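PDB 5XTF: 2,3-dihydroxy-2,3-dihydrophenylpropionate dehydrogenase from Pseudomonas sp. MC1, which catalyses the NAD(+)-dependent oxidation of naphthalene cis-dihydrodiol to 1,2-dihydroxynaphthalene, a step in the bacterial breakdown of aromatic hydrocarbons. Local coordinates for residues Leu98-Ala103 / Ser153-Ala158. Numbering follows the deposited sequence.
Sequences LDCFIA and SVVMTA
Ser-153 opens the pairing from both ends of its backbone: its N donates to Asp-99 O at 3.0 Å, and its O takes the N-H of Phe-101. Its OG stands 3.5 Å from Cys-100 SG on the face that also carries Ile-102 and Val-155. Val-154 lies on the other face, where its CG1, anti to the backbone N (chi1 178°), comes up at the edge of the Phe-101 ring, 4.5 Å from CD2. Val-155 grips the neighbouring strand twice, N to Phe-101 O and O to Ala-103 N, both 2.9 Å. With CG2 beside its own N, the valine reaches Cys-100 SG at 4.0 Å, while its CB meets Ile-102 CG1. At Met-156, CG rests 4.2 Å from Ala-103 CB. Thr-157 N closes the series on Ala-103 O. Tyr-250 and Leu-253 of helix 248-254 pack on Val-155, whereas on the other face Leu-147 of helix 118-150 touches Val-154 and helix 170-190 packs against Met-156. These are adjacent central strands of the parallel Rossmann sheet of a short-chain dehydrogenase, joined through helix 118-150 in a beta-alpha-beta crossover. Five backbone bonds thus fix a register whose middle is wrapped in buried, apolar side chains, with polar groups at both ends. At the start the Asp-99 carboxylate forms a salt bridge with Arg-256; at the C-terminal end Thr-157 OG1 bonds to Asn-104 and Tyr-250, close to Lys-176, which like Asn-104 binds NAD(+).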
loop_
_atom_site.group_PDB
_atom_site.type_symbol
_atom_site.label_atom_id
_atom_site.label_comp_id
_atom_site.label_asym_id
_atom_site.label_seq_id
_atom_site.Cartn_x
_atom_site.Cartn_y
_atom_site.Cartn_z
ATOM N N LEU B 98 -29.781 -13.557 8.947
ATOM C CA LEU B 98 -28.351 -13.473 9.222
ATOM C C LEU B 98 -27.900 -12.059 8.892
ATOM O O LEU B 98 -28.122 -11.590 7.773
ATOM C CB LEU B 98 -27.562 -14.503 8.406
ATOM C CG LEU B 98 -26.029 -14.442 8.523
ATOM C CD1 LEU B 98 -25.545 -14.851 9.921
ATOM C CD2 LEU B 98 -25.391 -15.316 7.492
ATOM N N ASP B 99 -27.277 -11.378 9.857
ATOM C CA ASP B 99 -26.799 -10.018 9.613
ATOM C C ASP B 99 -25.317 -9.929 9.273
ATOM O O ASP B 99 -24.927 -9.044 8.512
ATOM C CB ASP B 99 -27.079 -9.116 10.821
ATOM C CG ASP B 99 -28.559 -8.989 11.117
ATOM O OD1 ASP B 99 -29.234 -8.195 10.423
ATOM O OD2 ASP B 99 -29.049 -9.688 12.042
ATOM N N CYS B 100 -24.472 -10.796 9.822
ATOM C CA CYS B 100 -23.038 -10.673 9.626
ATOM C C CYS B 100 -22.431 -12.060 9.532
ATOM O O CYS B 100 -22.813 -12.957 10.285
ATOM C CB CYS B 100 -22.382 -9.886 10.771
ATOM S SG CYS B 100 -20.588 -9.563 10.545
ATOM N N PHE B 101 -21.521 -12.244 8.588
ATOM C CA PHE B 101 -20.751 -13.476 8.475
ATOM C C PHE B 101 -19.280 -13.149 8.691
ATOM O O PHE B 101 -18.726 -12.282 8.000
ATOM C CB PHE B 101 -20.943 -14.153 7.114
ATOM C CG PHE B 101 -20.095 -15.390 6.942
ATOM C CD1 PHE B 101 -20.402 -16.551 7.633
ATOM C CD2 PHE B 101 -18.991 -15.393 6.111
ATOM C CE1 PHE B 101 -19.632 -17.692 7.499
ATOM C CE2 PHE B 101 -18.216 -16.542 5.972
ATOM C CZ PHE B 101 -18.542 -17.685 6.669
ATOM N N ILE B 102 -18.657 -13.835 9.648
ATOM C CA ILE B 102 -17.255 -13.645 9.990
ATOM C C ILE B 102 -16.516 -14.903 9.577
ATOM O O ILE B 102 -16.688 -15.964 10.192
ATOM C CB ILE B 102 -17.046 -13.365 11.481
ATOM C CG1 ILE B 102 -17.806 -12.108 11.907
ATOM C CG2 ILE B 102 -15.563 -13.248 11.789
ATOM C CD1 ILE B 102 -17.553 -11.715 13.344
ATOM N N ALA B 103 -15.707 -14.789 8.529
ATOM C CA ALA B 103 -14.888 -15.893 8.057
ATOM C C ALA B 103 -13.534 -15.755 8.731
ATOM O O ALA B 103 -12.800 -14.797 8.464
ATOM C CB ALA B 103 -14.771 -15.863 6.538
ATOM N N SER B 153 -23.256 -7.624 6.425
ATOM C CA SER B 153 -21.839 -7.442 6.150
ATOM C C SER B 153 -21.074 -8.759 6.259
ATOM O O SER B 153 -21.583 -9.781 6.731
ATOM C CB SER B 153 -21.226 -6.378 7.081
ATOM O OG SER B 153 -21.160 -6.826 8.416
ATOM N N VAL B 154 -19.826 -8.709 5.783
ATOM C CA VAL B 154 -18.844 -9.773 5.932
ATOM C C VAL B 154 -17.618 -9.196 6.620
ATOM O O VAL B 154 -17.209 -8.068 6.326
ATOM C CB VAL B 154 -18.459 -10.377 4.568
ATOM C CG1 VAL B 154 -17.410 -11.439 4.745
ATOM C CG2 VAL B 154 -19.673 -10.941 3.903
ATOM N N VAL B 155 -17.029 -9.960 7.536
ATOM C CA VAL B 155 -15.721 -9.640 8.097
ATOM C C VAL B 155 -14.854 -10.868 7.940
ATOM O O VAL B 155 -15.245 -11.959 8.366
ATOM C CB VAL B 155 -15.773 -9.226 9.575
ATOM C CG1 VAL B 155 -14.412 -8.683 9.999
ATOM C CG2 VAL B 155 -16.868 -8.204 9.810
ATOM N N MET B 156 -13.692 -10.700 7.312
ATOM C CA MET B 156 -12.709 -11.755 7.186
ATOM C C MET B 156 -11.543 -11.487 8.121
ATOM O O MET B 156 -11.171 -10.336 8.377
ATOM C CB MET B 156 -12.193 -11.870 5.751
ATOM C CG MET B 156 -13.205 -12.428 4.762
ATOM S SD MET B 156 -12.656 -12.257 3.049
ATOM C CE MET B 156 -13.401 -10.706 2.574
ATOM N N THR B 157 -10.970 -12.557 8.636
ATOM C CA THR B 157 -9.713 -12.463 9.356
ATOM C C THR B 157 -8.577 -12.534 8.334
ATOM O O THR B 157 -8.400 -13.551 7.646
ATOM C CB THR B 157 -9.606 -13.576 10.402
ATOM O OG1 THR B 157 -10.611 -13.396 11.415
ATOM C CG2 THR B 157 -8.233 -13.589 11.043
ATOM N N ALA B 158 -7.847 -11.430 8.195
ATOM C CA ALA B 158 -6.610 -11.401 7.429
ATOM C C ALA B 158 -5.475 -11.725 8.387
ATOM O O ALA B 158 -5.582 -12.692 9.146
ATOM C CB ALA B 158 -6.423 -10.042 6.752
#